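Uracil-DNA glycosylase (Nitratifractor salsuginis, PDB 5X3G) is a member of the uracil-DNA glycosylase family, with an alpha/beta fold built round a central four-stranded parallel sheet. Local coordinates at residues P80-E85 and L171-K176; T203-G208 and V226-P231. All blocks are in the same frame, centred on the assembly; numbering follows the deposited sequence.

Interaction 1 (P80-E85 and L171-K176); sequences PYPRPE and LLFTSK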
loop_
_atom_site.group_PDB
_atom_site.type_symbol
_atom_site.label_atom_id
_atom_site.label_comp_id
_atom_site.label_asym_id
_atom_site.label_seq_id
_atom_site.Cartn_x
_atom_site.Cartn_y
_atom_site.Cartn_z
ATOM N N PRO A 80 -0.733 4.016 -8.481
ATOM C CA PRO A 80 -0.211 2.712 -8.910
ATOM C C PRO A 80 1.112 2.824 -9.656
ATOM O O PRO A 80 1.434 3.856 -10.251
ATOM C CB PRO A 80 -1.318 2.172 -9.819
ATOM C CG PRO A 80 -2.550 2.786 -9.289
ATOM C CD PRO A 80 -2.164 4.157 -8.819
ATOM N N TYR A 81 1.881 1.739 -9.612
ATOM C CA TYR A 81 3.146 1.687 -10.323
ATOM C C TYR A 81 2.906 1.833 -11.826
ATOM O O TYR A 81 1.915 1.325 -12.356
ATOM C CB TYR A 81 3.866 0.374 -10.028
ATOM C CG TYR A 81 4.483 0.289 -8.646
ATOM C CD1 TYR A 81 5.510 1.145 -8.269
ATOM C CD2 TYR A 81 4.051 -0.659 -7.725
ATOM C CE1 TYR A 81 6.084 1.065 -7.013
ATOM C CE2 TYR A 81 4.621 -0.744 -6.465
ATOM C CZ TYR A 81 5.636 0.118 -6.115
ATOM O OH TYR A 81 6.205 0.039 -4.865
ATOM N N PRO A 82 3.811 2.515 -12.544
ATOM C CA PRO A 82 3.567 2.814 -13.966
ATOM C C PRO A 82 3.610 1.597 -14.880
ATOM O O PRO A 82 3.708 1.738 -16.104
ATOM C CB PRO A 82 4.698 3.796 -14.313
ATOM C CG PRO A 82 5.228 4.287 -12.986
ATOM C CD PRO A 82 5.047 3.141 -12.049
ATOM N N ARG A 83 3.520 0.404 -14.308
ATOM C CA ARG A 83 3.746 -0.827 -15.050
ATOM C C ARG A 83 2.529 -1.733 -14.917
ATOM O O ARG A 83 2.036 -1.944 -13.803
ATOM C CB ARG A 83 5.013 -1.500 -14.525
ATOM C CG ARG A 83 6.267 -0.684 -14.805
ATOM C CD ARG A 83 7.510 -1.339 -14.244
ATOM N NE ARG A 83 7.417 -1.422 -12.790
ATOM C CZ ARG A 83 7.720 -0.425 -11.964
ATOM N NH1 ARG A 83 8.137 0.739 -12.448
ATOM N NH2 ARG A 83 7.597 -0.587 -10.655
ATOM N N PRO A 84 2.006 -2.268 -16.025
ATOM C CA PRO A 84 0.809 -3.123 -15.928
ATOM C C PRO A 84 0.986 -4.322 -15.014
ATOM O O PRO A 84 0.086 -4.627 -14.223
ATOM C CB PRO A 84 0.565 -3.544 -17.385
ATOM C CG PRO A 84 1.237 -2.497 -18.205
ATOM C CD PRO A 84 2.434 -2.062 -17.419
ATOM N N GLU A 85 2.127 -5.005 -15.089
ATOM C CA GLU A 85 2.355 -6.162 -14.235
ATOM C C GLU A 85 2.727 -5.775 -12.806
ATOM O O GLU A 85 2.672 -6.629 -11.915
ATOM C CB GLU A 85 3.443 -7.058 -14.837
ATOM C CG GLU A 85 4.842 -6.455 -14.862
ATOM C CD GLU A 85 5.080 -5.484 -16.009
ATOM O OE1 GLU A 85 4.124 -5.175 -16.751
ATOM O OE2 GLU A 85 6.236 -5.032 -16.170
ATOM N N LEU A 171 -6.207 5.613 -6.977
ATOM C CA LEU A 171 -6.292 4.166 -7.131
ATOM C C LEU A 171 -6.041 3.687 -8.555
ATOM O O LEU A 171 -6.048 2.473 -8.790
ATOM C CB LEU A 171 -7.661 3.663 -6.662
ATOM C CG LEU A 171 -8.053 3.968 -5.216
ATOM C CD1 LEU A 171 -9.326 3.216 -4.847
ATOM C CD2 LEU A 171 -6.923 3.633 -4.251
ATOM N N LEU A 172 -5.819 4.589 -9.511
ATOM C CA LEU A 172 -5.580 4.167 -10.882
ATOM C C LEU A 172 -4.510 5.044 -11.515
ATOM O O LEU A 172 -4.250 6.165 -11.074
ATOM C CB LEU A 172 -6.876 4.185 -11.713
ATOM C CG LEU A 172 -7.657 5.486 -11.935
ATOM C CD1 LEU A 172 -7.018 6.380 -12.994
ATOM C CD2 LEU A 172 -9.099 5.164 -12.299
ATOM N N PHE A 173 -3.905 4.510 -12.576
ATOM C CA PHE A 173 -2.819 5.152 -13.305
ATOM C C PHE A 173 -3.113 5.049 -14.793
ATOM O O PHE A 173 -3.501 3.981 -15.274
ATOM C CB PHE A 173 -1.477 4.481 -12.974
ATOM C CG PHE A 173 -0.321 4.944 -13.826
ATOM C CD1 PHE A 173 0.511 5.959 -13.386
ATOM C CD2 PHE A 173 -0.044 4.342 -15.045
ATOM C CE1 PHE A 173 1.580 6.380 -14.150
ATOM C CE2 PHE A 173 1.022 4.760 -15.818
ATOM C CZ PHE A 173 1.836 5.780 -15.366
ATOM N N THR A 174 -2.924 6.150 -15.520
ATOM C CA THR A 174 -3.054 6.153 -16.973
ATOM C C THR A 174 -1.722 6.434 -17.655
ATOM O O THR A 174 -1.270 5.649 -18.494
ATOM C CB THR A 174 -4.111 7.176 -17.418
ATOM O OG1 THR A 174 -3.777 8.473 -16.908
ATOM C CG2 THR A 174 -5.485 6.778 -16.912
ATOM N N SER A 175 -1.076 7.548 -17.314
ATOM C CA SER A 175 0.262 7.846 -17.797
ATOM C C SER A 175 0.973 8.679 -16.743
ATOM O O SER A 175 0.342 9.252 -15.850
ATOM C CB SER A 175 0.237 8.582 -19.142
ATOM O OG SER A 175 -0.363 9.858 -19.014
ATOM N N LYS A 176 2.303 8.729 -16.853
ATOM C CA LYS A 176 3.101 9.556 -15.954
ATOM C C LYS A 176 2.605 10.993 -15.938
ATOM O O LYS A 176 2.658 11.664 -14.901
ATOM C CB LYS A 176 4.569 9.539 -16.385
ATOM C CG LYS A 176 5.063 8.214 -16.930
ATOM C CD LYS A 176 5.605 7.330 -15.829
ATOM C CE LYS A 176 6.478 6.232 -16.407
ATOM N NZ LYS A 176 7.321 5.602 -15.358
#

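Interaction 2 (T203-G208 and V226-P231); sequences TLILFG and VALEHP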
loop_
_atom_site.group_PDB
_atom_site.type_symbol
_atom_site.label_atom_id
_atom_site.label_comp_id
_atom_site.label_asym_id
_atom_site.label_seq_id
_atom_site.Cartn_x
_atom_site.Cartn_y
_atom_site.Cartn_z
ATOM N N THR A 203 -3.543 4.594 12.629
ATOM C CA THR A 203 -2.389 5.476 12.530
ATOM C C THR A 203 -1.916 5.571 11.083
ATOM O O THR A 203 -1.722 4.551 10.416
ATOM C CB THR A 203 -1.259 4.976 13.429
ATOM O OG1 THR A 203 -1.650 5.106 14.800
ATOM C CG2 THR A 203 0.004 5.782 13.194
ATOM N N LEU A 204 -1.733 6.798 10.603
ATOM C CA LEU A 204 -1.232 7.018 9.254
ATOM C C LEU A 204 0.282 6.843 9.227
ATOM O O LEU A 204 1.000 7.484 9.997
ATOM C CB LEU A 204 -1.606 8.417 8.761
ATOM C CG LEU A 204 -3.061 8.870 8.880
ATOM C CD1 LEU A 204 -3.235 10.251 8.254
ATOM C CD2 LEU A 204 -4.016 7.858 8.254
ATOM N N ILE A 205 0.764 5.976 8.341
ATOM C CA ILE A 205 2.194 5.800 8.114
ATOM C C ILE A 205 2.563 6.598 6.872
ATOM O O ILE A 205 2.100 6.292 5.766
ATOM C CB ILE A 205 2.566 4.319 7.959
ATOM C CG1 ILE A 205 2.192 3.544 9.221
ATOM C CG2 ILE A 205 4.052 4.174 7.639
ATOM C CD1 ILE A 205 2.248 2.048 9.040
ATOM N N LEU A 206 3.396 7.617 7.052
ATOM C CA LEU A 206 3.641 8.620 6.020
ATOM C C LEU A 206 5.109 8.568 5.609
ATOM O O LEU A 206 5.979 9.088 6.313
ATOM C CB LEU A 206 3.241 10.001 6.527
ATOM C CG LEU A 206 1.808 10.070 7.065
ATOM C CD1 LEU A 206 1.587 11.344 7.868
ATOM C CD2 LEU A 206 0.796 9.959 5.927
ATOM N N PHE A 207 5.378 7.946 4.463
ATOM C CA PHE A 207 6.732 7.841 3.929
ATOM C C PHE A 207 7.101 9.139 3.220
ATOM O O PHE A 207 6.501 9.485 2.197
ATOM C CB PHE A 207 6.840 6.661 2.967
ATOM C CG PHE A 207 6.994 5.332 3.645
ATOM C CD1 PHE A 207 7.596 5.235 4.887
ATOM C CD2 PHE A 207 6.541 4.175 3.032
ATOM C CE1 PHE A 207 7.740 4.008 5.507
ATOM C CE2 PHE A 207 6.683 2.946 3.646
ATOM C CZ PHE A 207 7.283 2.861 4.885
ATOM N N GLY A 208 8.088 9.851 3.760
ATOM C CA GLY A 208 8.658 10.991 3.056
ATOM C C GLY A 208 7.637 12.063 2.721
ATOM O O GLY A 208 6.876 12.526 3.580
ATOM N N VAL A 226 2.598 8.904 11.937
ATOM C CA VAL A 226 4.005 8.540 12.076
ATOM C C VAL A 226 4.671 8.855 10.743
ATOM O O VAL A 226 4.333 8.247 9.719
ATOM C CB VAL A 226 4.195 7.062 12.449
ATOM C CG1 VAL A 226 5.674 6.735 12.603
ATOM C CG2 VAL A 226 3.441 6.739 13.725
ATOM N N ALA A 227 5.601 9.804 10.749
ATOM C CA ALA A 227 6.280 10.252 9.539
ATOM C C ALA A 227 7.682 9.660 9.489
ATOM O O ALA A 227 8.433 9.748 10.466
ATOM C CB ALA A 227 6.341 11.779 9.481
ATOM N N LEU A 228 8.032 9.064 8.350
ATOM C CA LEU A 228 9.296 8.362 8.194
ATOM C C LEU A 228 10.016 8.813 6.934
ATOM O O LEU A 228 9.414 9.321 5.985
ATOM C CB LEU A 228 9.104 6.842 8.115
ATOM C CG LEU A 228 8.625 6.071 9.340
ATOM C CD1 LEU A 228 7.676 4.983 8.896
ATOM C CD2 LEU A 228 9.801 5.478 10.084
ATOM N N GLU A 229 11.329 8.603 6.946
ATOM C CA GLU A 229 12.120 8.649 5.725
ATOM C C GLU A 229 11.573 7.647 4.714
ATOM O O GLU A 229 11.153 6.543 5.075
ATOM C CB GLU A 229 13.580 8.341 6.060
ATOM C CG GLU A 229 14.496 8.118 4.880
ATOM C CD GLU A 229 15.907 7.782 5.320
ATOM O OE1 GLU A 229 16.070 7.239 6.434
ATOM O OE2 GLU A 229 16.852 8.064 4.555
ATOM N N HIS A 230 11.562 8.037 3.443
ATOM C CA HIS A 230 11.038 7.150 2.415
ATOM C C HIS A 230 11.995 5.980 2.195
ATOM O O HIS A 230 13.214 6.176 2.134
ATOM C CB HIS A 230 10.819 7.907 1.105
ATOM C CG HIS A 230 9.958 7.176 0.124
ATOM N ND1 HIS A 230 10.424 6.129 -0.644
ATOM C CD2 HIS A 230 8.653 7.329 -0.206
ATOM C CE1 HIS A 230 9.446 5.675 -1.407
ATOM N NE2 HIS A 230 8.362 6.386 -1.161
ATOM N N PRO A 231 11.478 4.752 2.071
ATOM C CA PRO A 231 12.366 3.585 1.923
ATOM C C PRO A 231 13.190 3.589 0.645
ATOM O O PRO A 231 14.100 2.758 0.517
ATOM C CB PRO A 231 11.396 2.396 1.956
ATOM C CG PRO A 231 10.072 2.976 1.547
ATOM C CD PRO A 231 10.057 4.367 2.103
#

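Interaction 1 (P80-E85 and L171-K176)
F173 reaches across from the loop 171-176 and meets two prolines of the loop 80-85 in turn. Its CB lies 3.9 Å from CB of P80, an apolar touch that coincides with the nearest approach of the two backbones. Beyond CB the chain turns with CG anti to the backbone N (chi1 172°), which carries the ring past the P80 carbonyl, whose O stands obliquely 3.9 Å from F173 CD1 and also lies by CG. Further out, CD2, CE1 and CE2 all lie by CA of P82, CE2 at 3.7 Å, and CZ rests 3.6 Å from CB of P82. The CA of P82 sits over one face of the ring as a CH-pi contact, 3.8 Å from the F173 ring centroid and 19° off the ring normal. S175 N of its own loop lies over the rim of the opposite face, which places the ring between P82 and its own backbone.

At the inner end, the P80 ring lies against backbone instead, with CG 3.5 Å from the carbonyl O of L171. At the outer end, the K176 chain bends at chi2 and crosses the P82 ring at about a right angle, bringing NZ 3.4 Å from P82 CB. No hydrogen bond joins the segments.

The two loops follow strands 73-77 and 164-168, neighbours in the parallel sheet. L171 and L172 point away from this contact and pack on helix 179-196, L172 also on helix 40-48, while P80 touches P54.

Interaction 2 (T203-G208 and V226-P231)
F207 and L228, paired on adjacent parallel strands, form the closely packed part of this contact. Their side chains run side by side in the same direction, L228 CD1 coming within 3.5 Å of F207 CE1 while L228 CB lies at the ring edge, in plane. The same L228 methyl also reaches I205 CG2, which lies beneath one face of the F207 ring. P231 closes the other face: its CD stands 3.6 Å from the ring centroid of F207 and 15° off the normal, a CH-pi contact. The edge of the F207 ring turns toward the face of H230 in an edge-to-face pair with centroids 5.9 Å apart. At the start of the strands, on the side of V226, T203 CG2 meets V226 CG2 at 3.6 Å.

Four backbone hydrogen bonds join the strands and the turn after them. V226 N gives to L204 O, and V226 O accepts from L206 N; L206 O then takes L228 N, with A227 CA adding a CA-H...O contact to that same oxygen. The last bond, G208 N to L228 O, is short at 2.6 Å and extends the pairing one residue past strand 203-207, where the positive phi of G208 favours glycine.

Between the two segments the face of L206 and A227 is sparser. A227 is its exposed member and touches the facing strand mainly through backbone.

These strands belong to a beta-alpha-beta unit whose helix 210-214 packs on L206 through A211 and V214, and A211 also touches A227. Helix 240-246 packs over I205 and L228 on the other face. Strand 225-228 is outermost in the sheet, with strand 203-207 between it and strand 73-77.

In the fold
Interaction 2 runs along two adjacent strands and into the loops after them, whereas interaction 1 lies in the loops that follow two other strands of the same sheet. Interaction 2 combines regular backbone hydrogen bonds with a buried aromatic and aliphatic cluster. Interaction 1 has no hydrogen bond between its loops and relies on proline and phenylalanine contacts, running from buried P80 and F173 to exposed K176. Proline over a phenylalanine face recurs in both, P82 on F173 and P231 on F207. Their centres are 22 Å apart and their nearest atoms about 7 Å, so they do not touch; strand 73-77 lies between strands 164-168 and 203-207.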